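Local coordinates for protein aminoglycoside phosphotransferase (Mycobacterium smegmatis, PDB 6EF6) that phosphorylates (S)-1-amino-2-propanol, a reaction belonging to the aminoacetone utilization microcompartment of this mycobacterium, at residues Glu84-Leu88 with Phe253-Gly257; Asp94-Thr98 with Ile153-Leu157; Met131-Ala135 with Leu237-Ser241; Tyr218-Arg224 with Ala297-Ala301. One frame throughout, in Å; residues are numbered along the deposited sequence.

Interactions 1, 2 and 3 form a connected set in a protein-kinase-like fold, while interaction 4 lies apart. Interactions 1 and 2, with centres about 13 Å apart, share a packed seam where Phe253 CZ meets Leu157 CD2 at 4.1 Å. Interaction 2 in turn joins interaction 3 through Ile153 CD1 and Leu237 CD2, 3.6 Å apart. The bound benzoic acid lies near two of them: it is about 5 Å from the side chain of Glu84 in interaction 1 and about 4 Å from that of Val132 in interaction 3. Interaction 4 is a more peripheral contact, its centre about 20 Å from that of interaction 2 and about 33 Å from that of interaction 3.

Interaction 1. Residues Glu84-Leu88 with Phe253-Gly257; sequences ELDWL and FDDCG
Glu84 points CG away from its backbone N (chi1 172°) and runs extended from there, which brings OE2 to 3.3 Å from Phe253 CB, the two side chains crossing at an oblique angle; the phenyl group, with CG beside the backbone N (chi1 -76°), packs against Trp87 and Leu88. In a protein-kinase-like fold this is the meeting of the probable helix C equivalent, helix 78-94, with a segment resembling the kinase DFG motif, here Asp252-Phe253-Asp254, whose first member lies at a sodium site. The Phe253 ring is held in two directions. Leu88 CD2 sits almost centrally over one face, 3.5 Å from the ring centroid, in a CH-pi contact. The CD2-CE2 edge faces the six-membered ring of Trp87 in an offset edge-to-face pair, centroids 5.4 Å apart and planes at 89°. Cys256 adds itself at the rim of the indole, its CB 4.1 Å from Trp87 CZ3, while Trp87 NE1 is hydrogen-bonded to His160 ND1. The polar side of the contact has no direct hydrogen bond, and two waters do the joining. Glu84 OE1 and Asp254 OD1, like charges 4.3 Å apart, are bridged by one water that donates to both. Each has another partner: Arg69 makes a salt bridge to Glu84 OE1, reminiscent of the lysine-glutamate pair of protein kinases, and Asn54 ND2 hydrogen-bonds to Asp254 OD2. The second water donates to Glu84 OE2 at 2.8 Å and accepts from Phe253 N at 2.9 Å.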
loop_
_atom_site.group_PDB
_atom_site.type_symbol
_atom_site.label_atom_id
_atom_site.label_comp_id
_atom_site.label_asym_id
_atom_site.label_seq_id
_atom_site.Cartn_x
_atom_site.Cartn_y
_atom_site.Cartn_z
ATOM N N GLU A 84 8.253 8.959 -6.409
ATOM C CA GLU A 84 7.198 8.011 -6.759
ATOM C C GLU A 84 6.891 8.140 -8.237
ATOM O O GLU A 84 6.781 7.141 -8.949
ATOM C CB GLU A 84 5.929 8.318 -5.951
ATOM C CG GLU A 84 4.698 7.484 -6.392
ATOM C CD GLU A 84 3.342 8.136 -6.062
ATOM O OE1 GLU A 84 3.319 9.204 -5.415
ATOM O OE2 GLU A 84 2.306 7.556 -6.462
ATOM N N LEU A 85 6.685 9.378 -8.696
ATOM C CA LEU A 85 6.320 9.619 -10.093
ATOM C C LEU A 85 7.426 9.171 -11.049
ATOM O O LEU A 85 7.126 8.701 -12.142
ATOM C CB LEU A 85 5.916 11.090 -10.316
ATOM C CG LEU A 85 4.765 11.600 -9.400
ATOM C CD1 LEU A 85 4.381 13.005 -9.801
ATOM C CD2 LEU A 85 3.552 10.687 -9.363
ATOM N N ASP A 86 8.692 9.271 -10.647
ATOM C CA ASP A 86 9.777 8.738 -11.480
ATOM C C ASP A 86 9.689 7.220 -11.609
ATOM O O ASP A 86 9.942 6.664 -12.686
ATOM C CB ASP A 86 11.121 9.114 -10.868
ATOM C CG ASP A 86 11.485 10.601 -11.068
ATOM O OD1 ASP A 86 10.889 11.247 -11.968
ATOM O OD2 ASP A 86 12.341 11.083 -10.302
ATOM N N TRP A 87 9.296 6.504 -10.534
ATOM C CA TRP A 87 9.101 5.073 -10.694
ATOM C C TRP A 87 7.928 4.789 -11.624
ATOM O O TRP A 87 8.008 3.887 -12.480
ATOM C CB TRP A 87 8.908 4.386 -9.345
ATOM C CG TRP A 87 9.025 2.890 -9.395
ATOM C CD1 TRP A 87 9.627 2.149 -10.356
ATOM C CD2 TRP A 87 8.520 1.930 -8.440
ATOM N NE1 TRP A 87 9.530 0.813 -10.080
ATOM C CE2 TRP A 87 8.835 0.635 -8.911
ATOM C CE3 TRP A 87 7.806 2.046 -7.261
ATOM C CZ2 TRP A 87 8.536 -0.515 -8.221
ATOM C CZ3 TRP A 87 7.467 0.897 -6.583
ATOM C CH2 TRP A 87 7.811 -0.383 -7.065
ATOM N N LEU A 88 6.820 5.529 -11.470
ATOM C CA LEU A 88 5.695 5.303 -12.370
ATOM C C LEU A 88 6.110 5.494 -13.813
ATOM O O LEU A 88 5.719 4.707 -14.684
ATOM C CB LEU A 88 4.510 6.235 -12.058
ATOM C CG LEU A 88 3.879 6.165 -10.694
ATOM C CD1 LEU A 88 2.686 7.130 -10.601
ATOM C CD2 LEU A 88 3.456 4.748 -10.351
ATOM N N PHE A 253 0.583 4.304 -5.299
ATOM C CA PHE A 253 2.004 4.104 -4.971
ATOM C C PHE A 253 2.466 5.016 -3.820
ATOM O O PHE A 253 3.673 5.185 -3.610
ATOM C CB PHE A 253 2.899 4.278 -6.227
ATOM C CG PHE A 253 2.893 3.136 -7.181
ATOM C CD1 PHE A 253 1.798 2.882 -8.025
ATOM C CD2 PHE A 253 4.032 2.361 -7.360
ATOM C CE1 PHE A 253 1.825 1.849 -8.941
ATOM C CE2 PHE A 253 4.031 1.320 -8.281
ATOM C CZ PHE A 253 2.954 1.060 -9.069
ATOM N N ASP A 254 1.548 5.667 -3.094
ATOM C CA ASP A 254 1.982 6.703 -2.168
ATOM C C ASP A 254 2.738 6.165 -0.952
ATOM O O ASP A 254 3.369 6.977 -0.273
ATOM C CB ASP A 254 0.758 7.496 -1.699
ATOM C CG ASP A 254 1.133 8.771 -0.925
ATOM O OD1 ASP A 254 1.917 9.614 -1.413
ATOM O OD2 ASP A 254 0.600 8.969 0.200
ATOM N N ASP A 255 2.673 4.889 -0.636
ATOM C CA ASP A 255 3.481 4.281 0.425
ATOM C C ASP A 255 4.755 3.653 -0.102
ATOM O O ASP A 255 5.464 2.988 0.632
ATOM C CB ASP A 255 2.709 3.260 1.283
ATOM C CG ASP A 255 1.793 3.874 2.287
ATOM O OD1 ASP A 255 1.933 5.067 2.589
ATOM O OD2 ASP A 255 0.892 3.098 2.731
ATOM N N CYS A 256 5.074 3.825 -1.374
ATOM C CA CYS A 256 6.209 3.082 -1.911
ATOM C C CYS A 256 7.514 3.543 -1.262
ATOM O O CYS A 256 7.664 4.668 -0.795
ATOM C CB CYS A 256 6.283 3.189 -3.439
ATOM S SG CYS A 256 6.947 4.729 -4.157
ATOM N N GLY A 257 8.458 2.609 -1.180
ATOM C CA GLY A 257 9.747 2.921 -0.560
ATOM C C GLY A 257 10.517 1.636 -0.338
ATOM O O GLY A 257 10.259 0.654 -0.996
HETATM O O HOH W 1 4.203 9.646 -2.966
HETATM O O HOH W 2 0.173 6.046 -7.529
#

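Interaction 2. Residues Asp94-Thr98 with Ile153-Leu157; sequences DSDVT and ITASL
Ser156 OG, facing Asp96 across the contact, is held by two weak hydrogen bonds, one with Arg152 O a turn back along its own helix and one with Arg292 NH1. The same NH1 makes a salt bridge with Asp96 OD2, so Arg292 ties the loop to the helix from outside both segments. The other carboxylate oxygen, Asp96 OD1, stands 3.5 Å from Ser156 OG.

Beneath this polar rim Val97 carries the packing, and its two methyls divide the work. CG1, opposite the backbone N (chi1 -178°), reaches toward Ile153 and Leu157; it lies 4.1 Å from Ile153 CG2 and the same 4.1 Å from Leu157 CD2. CG2 meets Ser156 CB at 3.4 Å, a carbon pair tighter than ordinary van der Waals contact. Val97 thus sits against three residues on the loop-facing side of helix 147-163: Ile153, Ser156 and Leu157.

An ST turn shapes the start of the loop. Ser95, just past the end of helix 78-94, accepts the N-H of Val97 on its OG at 3.1 Å with a 148° angle at the hydrogen, and that oxygen is also hydrogen-bonded with Leu91 O. Beyond Val97, the backbone of Thr98 pairs with Val250, and the side chains of Val97 and Ile153 both touch Val250. A loop between the probable helix C equivalent and the next strand that docks on the long helix of the C-lobe, here 147-163, is characteristic of the protein-kinase fold, where it couples the two lobes.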
loop_
_atom_site.group_PDB
_atom_site.type_symbol
_atom_site.label_atom_id
_atom_site.label_comp_id
_atom_site.label_asym_id
_atom_site.label_seq_id
_atom_site.Cartn_x
_atom_site.Cartn_y
_atom_site.Cartn_z
ATOM N N ASP A 94 8.876 0.614 -19.316
ATOM C CA ASP A 94 9.815 -0.502 -19.244
ATOM C C ASP A 94 9.273 -1.726 -18.522
ATOM O O ASP A 94 10.027 -2.687 -18.310
ATOM C CB ASP A 94 11.105 -0.071 -18.545
ATOM C CG ASP A 94 12.015 0.724 -19.444
ATOM O OD1 ASP A 94 12.238 0.299 -20.600
ATOM O OD2 ASP A 94 12.496 1.780 -18.991
ATOM N N SER A 95 8.001 -1.766 -18.166
ATOM C CA SER A 95 7.473 -2.969 -17.560
ATOM C C SER A 95 6.094 -3.294 -18.121
ATOM O O SER A 95 5.432 -2.442 -18.708
ATOM C CB SER A 95 7.362 -2.756 -16.049
ATOM O OG SER A 95 6.114 -2.215 -15.748
ATOM N N ASP A 96 5.648 -4.526 -17.915
ATOM C CA ASP A 96 4.331 -4.900 -18.407
ATOM C C ASP A 96 3.238 -4.614 -17.403
ATOM O O ASP A 96 2.083 -4.979 -17.639
ATOM C CB ASP A 96 4.300 -6.369 -18.828
ATOM C CG ASP A 96 4.470 -7.294 -17.676
ATOM O OD1 ASP A 96 5.353 -7.030 -16.836
ATOM O OD2 ASP A 96 3.718 -8.291 -17.607
ATOM N N VAL A 97 3.576 -3.956 -16.301
ATOM C CA VAL A 97 2.572 -3.516 -15.331
ATOM C C VAL A 97 1.955 -2.221 -15.832
ATOM O O VAL A 97 2.679 -1.289 -16.201
ATOM C CB VAL A 97 3.215 -3.287 -13.954
ATOM C CG1 VAL A 97 2.176 -2.874 -12.918
ATOM C CG2 VAL A 97 3.894 -4.557 -13.484
ATOM N N THR A 98 0.626 -2.152 -15.809
ATOM C CA THR A 98 -0.095 -0.923 -16.129
ATOM C C THR A 98 -0.189 -0.070 -14.863
ATOM O O THR A 98 -0.641 -0.548 -13.821
ATOM C CB THR A 98 -1.485 -1.273 -16.630
ATOM O OG1 THR A 98 -1.370 -2.176 -17.751
ATOM C CG2 THR A 98 -2.224 -0.034 -17.020
ATOM N N ILE A 153 1.342 -9.783 -10.735
ATOM C CA ILE A 153 1.663 -8.356 -10.921
ATOM C C ILE A 153 2.714 -7.894 -9.908
ATOM O O ILE A 153 3.661 -7.145 -10.264
ATOM C CB ILE A 153 0.374 -7.525 -10.884
ATOM C CG1 ILE A 153 -0.458 -7.855 -12.121
ATOM C CG2 ILE A 153 0.696 -5.983 -10.759
ATOM C CD1 ILE A 153 -1.881 -7.299 -12.104
ATOM N N THR A 154 2.636 -8.404 -8.682
ATOM C CA THR A 154 3.657 -8.075 -7.687
ATOM C C THR A 154 5.033 -8.534 -8.152
ATOM O O THR A 154 6.031 -7.793 -8.042
ATOM C CB THR A 154 3.297 -8.707 -6.340
ATOM O OG1 THR A 154 2.033 -8.238 -5.882
ATOM C CG2 THR A 154 4.368 -8.324 -5.296
ATOM N N ALA A 155 5.148 -9.763 -8.682
ATOM C CA ALA A 155 6.416 -10.248 -9.204
ATOM C C ALA A 155 6.945 -9.326 -10.285
ATOM O O ALA A 155 8.147 -9.082 -10.371
ATOM C CB ALA A 155 6.245 -11.667 -9.735
ATOM N N SER A 156 6.079 -8.837 -11.156
ATOM C CA SER A 156 6.548 -7.920 -12.191
ATOM C C SER A 156 7.061 -6.613 -11.600
ATOM O O SER A 156 8.020 -6.041 -12.133
ATOM C CB SER A 156 5.415 -7.600 -13.144
ATOM O OG SER A 156 5.067 -8.773 -13.858
ATOM N N LEU A 157 6.423 -6.104 -10.539
ATOM C CA LEU A 157 6.941 -4.912 -9.864
ATOM C C LEU A 157 8.282 -5.189 -9.223
ATOM O O LEU A 157 9.176 -4.331 -9.258
ATOM C CB LEU A 157 5.938 -4.432 -8.812
ATOM C CG LEU A 157 4.688 -3.757 -9.378
ATOM C CD1 LEU A 157 3.640 -3.572 -8.293
ATOM C CD2 LEU A 157 5.016 -2.399 -10.022
#

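Interaction 3. Residues Met131-Ala135 with Leu237-Ser241; sequences MVGGA and LLVDS
Leu238 reaches from strand 237-239 into the turn formed by Val132-Ala135. Its CB lies 3.6 Å from Gly133 O and 4.1 Å from Val132 CG1. From there CG, beside the backbone N with chi1 -61°, sends CD1 on into the turn. This methyl meets Ala135 CB at 3.9 Å and Val132 CG1 at 4.0 Å, and has the carbonyl carbon of Gly134 nearby as well. Val132 and Leu238 run across each other at about a right angle, methyl against methyl.

The turn is a type II beta turn, closed by the hydrogen bond from Ala135 N to Val132 O at 3.1 Å, with Gly134 at a positive phi of 107°. Having no side chain, Gly134 brings its CA to 3.1 Å from Val239 O. Glu140 joins the two backbones from outside, since it pairs with both Gly134 and Val239.

Val132 also touches the bound benzoic acid, so Leu238 packs behind a residue that meets this ligand. A turn following strand 124-130 and lying over the strand after what corresponds to the catalytic loop of kinases is consistent with the interlobe hinge of that fold, and Leu238 probably corresponds to the kinase leucine that forms the floor of the nucleotide pocket.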
loop_
_atom_site.group_PDB
_atom_site.type_symbol
_atom_site.label_atom_id
_atom_site.label_comp_id
_atom_site.label_asym_id
_atom_site.label_seq_id
_atom_site.Cartn_x
_atom_site.Cartn_y
_atom_site.Cartn_z
ATOM N N MET A 131 -7.531 9.194 -16.496
ATOM C CA MET A 131 -8.568 8.273 -16.048
ATOM C C MET A 131 -8.031 6.837 -16.083
ATOM O O MET A 131 -7.186 6.474 -16.910
ATOM C CB MET A 131 -9.823 8.419 -16.920
ATOM C CG MET A 131 -10.996 7.602 -16.473
ATOM S SD MET A 131 -11.398 7.880 -14.754
ATOM C CE MET A 131 -12.817 6.833 -14.526
ATOM N N VAL A 132 -8.493 6.035 -15.126
ATOM C CA VAL A 132 -8.109 4.635 -14.977
ATOM C C VAL A 132 -9.373 3.793 -15.054
ATOM O O VAL A 132 -10.345 4.070 -14.344
ATOM C CB VAL A 132 -7.408 4.414 -13.627
ATOM C CG1 VAL A 132 -7.177 2.911 -13.381
ATOM C CG2 VAL A 132 -6.089 5.171 -13.562
ATOM N N GLY A 133 -9.363 2.765 -15.909
ATOM C CA GLY A 133 -10.504 1.864 -15.971
ATOM C C GLY A 133 -10.751 1.187 -14.633
ATOM O O GLY A 133 -9.858 0.543 -14.066
ATOM N N GLY A 134 -11.974 1.310 -14.132
ATOM C CA GLY A 134 -12.358 0.752 -12.857
ATOM C C GLY A 134 -12.521 1.797 -11.777
ATOM O O GLY A 134 -13.019 1.473 -10.690
ATOM N N ALA A 135 -12.133 3.047 -12.039
ATOM C CA ALA A 135 -12.193 4.075 -11.011
ATOM C C ALA A 135 -13.542 4.770 -10.922
ATOM O O ALA A 135 -13.820 5.391 -9.900
ATOM C CB ALA A 135 -11.114 5.135 -11.268
ATOM N N LEU A 237 -5.718 -2.580 -7.151
ATOM C CA LEU A 237 -5.564 -3.030 -8.532
ATOM C C LEU A 237 -6.932 -2.903 -9.177
ATOM O O LEU A 237 -7.811 -3.756 -9.001
ATOM C CB LEU A 237 -5.004 -4.456 -8.591
ATOM C CG LEU A 237 -3.461 -4.535 -8.487
ATOM C CD1 LEU A 237 -2.965 -4.189 -7.092
ATOM C CD2 LEU A 237 -2.954 -5.901 -8.917
ATOM N N LEU A 238 -7.099 -1.806 -9.876
ATOM C CA LEU A 238 -8.359 -1.465 -10.520
ATOM C C LEU A 238 -8.499 -2.187 -11.855
ATOM O O LEU A 238 -7.526 -2.382 -12.579
ATOM C CB LEU A 238 -8.509 0.053 -10.746
ATOM C CG LEU A 238 -8.498 0.874 -9.454
ATOM C CD1 LEU A 238 -8.932 2.308 -9.796
ATOM C CD2 LEU A 238 -9.362 0.319 -8.336
ATOM N N VAL A 239 -9.724 -2.591 -12.199
ATOM C CA VAL A 239 -9.945 -3.381 -13.409
ATOM C C VAL A 239 -11.018 -2.760 -14.280
ATOM O O VAL A 239 -11.955 -2.138 -13.788
ATOM C CB VAL A 239 -10.331 -4.839 -13.100
ATOM C CG1 VAL A 239 -9.249 -5.502 -12.357
ATOM C CG2 VAL A 239 -11.619 -4.878 -12.306
ATOM N N ASP A 240 -10.895 -2.985 -15.582
ATOM C CA ASP A 240 -11.930 -2.595 -16.538
ATOM C C ASP A 240 -12.900 -3.726 -16.868
ATOM O O ASP A 240 -13.774 -3.539 -17.720
ATOM C CB ASP A 240 -11.307 -2.021 -17.827
ATOM C CG ASP A 240 -10.595 -3.073 -18.670
ATOM O OD1 ASP A 240 -10.573 -4.257 -18.262
ATOM O OD2 ASP A 240 -10.054 -2.707 -19.749
ATOM N N SER A 241 -12.779 -4.884 -16.217
ATOM C CA SER A 241 -13.718 -5.988 -16.404
ATOM C C SER A 241 -13.757 -6.802 -15.119
ATOM O O SER A 241 -12.771 -6.858 -14.382
ATOM C CB SER A 241 -13.318 -6.933 -17.559
ATOM O OG SER A 241 -13.008 -6.241 -18.762
#

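Interaction 4. Residues Tyr218-Arg224 with Ala297-Ala301; sequences YGSGPDR and AADEA
The ring of Tyr218 and the carboxylate of Asp299 meet at a steep angle, their planes 69° apart. Tyr218 OH donates to Asp299 OD2 over 2.6 Å and lands on the lone pair that points away from OD1. Arg224 lies against a face of the same ring: its CD is over the rim of the phenol, and Tyr218 CD1 lies in turn over the guanidinium group. Extended from CG to NE, the arginine brings NH1 to 2.9 Å from Tyr218 O, on a lone pair in the carbonyl plane; the bond also lies in the guanidinium plane and fixes the rotation of the group.

These residues join the loop after helix 198-218 to the short helix 297-300 in the helical C-lobe of the kinase-like fold, and Asp223, Arg224 and Asp299 form a salt-bridge network. Its Arg224-Asp223 arm is long, NE to OD2 3.6 Å, with the oxygen well out of the guanidinium plane, so only charges meet. Across the contact the link is long too, 3.7 Å from Arg224 NE to Asp299 OD2. A water also bridges the two groups, accepting from Arg224 NH2 at 2.9 Å and donating to Asp299 OD1 at 2.5 Å. Phe262 touches both Tyr218 and Asp299.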
loop_
_atom_site.group_PDB
_atom_site.type_symbol
_atom_site.label_atom_id
_atom_site.label_comp_id
_atom_site.label_asym_id
_atom_site.label_seq_id
_atom_site.Cartn_x
_atom_site.Cartn_y
_atom_site.Cartn_z
ATOM N N TYR A 218 17.013 -13.412 8.212
ATOM C CA TYR A 218 16.686 -13.279 6.787
ATOM C C TYR A 218 17.541 -12.207 6.134
ATOM O O TYR A 218 18.016 -12.374 5.016
ATOM C CB TYR A 218 15.201 -12.961 6.696
ATOM C CG TYR A 218 14.566 -12.919 5.338
ATOM C CD1 TYR A 218 14.534 -14.039 4.534
ATOM C CD2 TYR A 218 13.935 -11.767 4.892
ATOM C CE1 TYR A 218 13.861 -14.021 3.334
ATOM C CE2 TYR A 218 13.271 -11.756 3.667
ATOM C CZ TYR A 218 13.242 -12.877 2.930
ATOM O OH TYR A 218 12.541 -12.777 1.725
ATOM N N GLY A 219 17.808 -11.130 6.865
ATOM C CA GLY A 219 18.627 -10.060 6.431
ATOM C C GLY A 219 17.948 -9.127 5.462
ATOM O O GLY A 219 16.755 -9.241 5.174
ATOM N N SER A 220 18.721 -8.214 4.936
ATOM C CA SER A 220 18.230 -7.223 4.007
ATOM C C SER A 220 19.131 -7.118 2.802
ATOM O O SER A 220 19.360 -6.040 2.257
ATOM C CB SER A 220 18.016 -5.888 4.702
ATOM O OG SER A 220 19.219 -5.498 5.342
ATOM N N GLY A 221 19.605 -8.261 2.300
ATOM C CA GLY A 221 20.431 -8.290 1.118
ATOM C C GLY A 221 19.640 -7.927 -0.124
ATOM O O GLY A 221 18.406 -7.836 -0.105
ATOM N N PRO A 222 20.330 -7.695 -1.225
ATOM C CA PRO A 222 19.660 -7.167 -2.426
ATOM C C PRO A 222 18.656 -8.108 -3.056
ATOM O O PRO A 222 17.787 -7.630 -3.801
ATOM C CB PRO A 222 20.840 -6.883 -3.387
ATOM C CG PRO A 222 21.862 -7.834 -2.965
ATOM C CD PRO A 222 21.754 -7.970 -1.456
ATOM N N ASP A 223 18.727 -9.424 -2.766
ATOM C CA ASP A 223 17.709 -10.359 -3.211
ATOM C C ASP A 223 16.416 -10.303 -2.400
ATOM O O ASP A 223 15.396 -10.804 -2.852
ATOM C CB ASP A 223 18.277 -11.790 -3.190
ATOM C CG ASP A 223 18.822 -12.222 -1.801
ATOM O OD1 ASP A 223 19.462 -11.422 -1.089
ATOM O OD2 ASP A 223 18.637 -13.401 -1.429
ATOM N N ARG A 224 16.442 -9.660 -1.243
ATOM C CA ARG A 224 15.362 -9.706 -0.287
ATOM C C ARG A 224 14.765 -8.339 0.048
ATOM O O ARG A 224 13.693 -8.304 0.662
ATOM C CB ARG A 224 15.837 -10.452 0.981
ATOM C CG ARG A 224 15.965 -11.940 0.719
ATOM C CD ARG A 224 16.644 -12.684 1.817
ATOM N NE ARG A 224 16.693 -14.113 1.534
ATOM C CZ ARG A 224 17.288 -15.038 2.268
ATOM N NH1 ARG A 224 17.931 -14.753 3.391
ATOM N NH2 ARG A 224 17.295 -16.301 1.856
ATOM N N ALA A 297 12.260 -21.205 -1.466
ATOM C CA ALA A 297 11.717 -21.772 -0.237
ATOM C C ALA A 297 11.948 -20.869 0.952
ATOM O O ALA A 297 11.063 -20.719 1.800
ATOM C CB ALA A 297 12.279 -23.172 0.011
ATOM N N ALA A 298 13.118 -20.250 1.064
ATOM C CA ALA A 298 13.387 -19.462 2.258
ATOM C C ALA A 298 12.526 -18.219 2.300
ATOM O O ALA A 298 12.140 -17.758 3.381
ATOM C CB ALA A 298 14.849 -19.080 2.296
ATOM N N ASP A 299 12.191 -17.664 1.140
ATOM C CA ASP A 299 11.251 -16.563 1.062
ATOM C C ASP A 299 9.829 -17.005 1.333
ATOM O O ASP A 299 9.083 -16.333 2.077
ATOM C CB ASP A 299 11.389 -15.825 -0.245
ATOM C CG ASP A 299 12.823 -15.509 -0.500
ATOM O OD1 ASP A 299 13.551 -16.331 -1.109
ATOM O OD2 ASP A 299 13.347 -14.581 0.087
ATOM N N GLU A 300 9.421 -18.142 0.769
ATOM C CA GLU A 300 8.101 -18.677 1.056
ATOM C C GLU A 300 7.917 -18.923 2.539
ATOM O O GLU A 300 6.852 -18.625 3.111
ATOM C CB GLU A 300 7.900 -19.966 0.242
ATOM C CG GLU A 300 6.478 -20.487 0.321
ATOM C CD GLU A 300 6.304 -21.838 -0.359
ATOM O OE1 GLU A 300 7.221 -22.289 -1.073
ATOM O OE2 GLU A 300 5.269 -22.462 -0.101
ATOM N N ALA A 301 8.953 -19.360 3.219
ATOM C CA ALA A 301 8.935 -19.604 4.651
ATOM C C ALA A 301 8.848 -18.328 5.464
ATOM O O ALA A 301 8.461 -18.424 6.646
ATOM C CB ALA A 301 10.184 -20.403 5.057
HETATM O O HOH W 3 16.041 -16.330 -0.744
#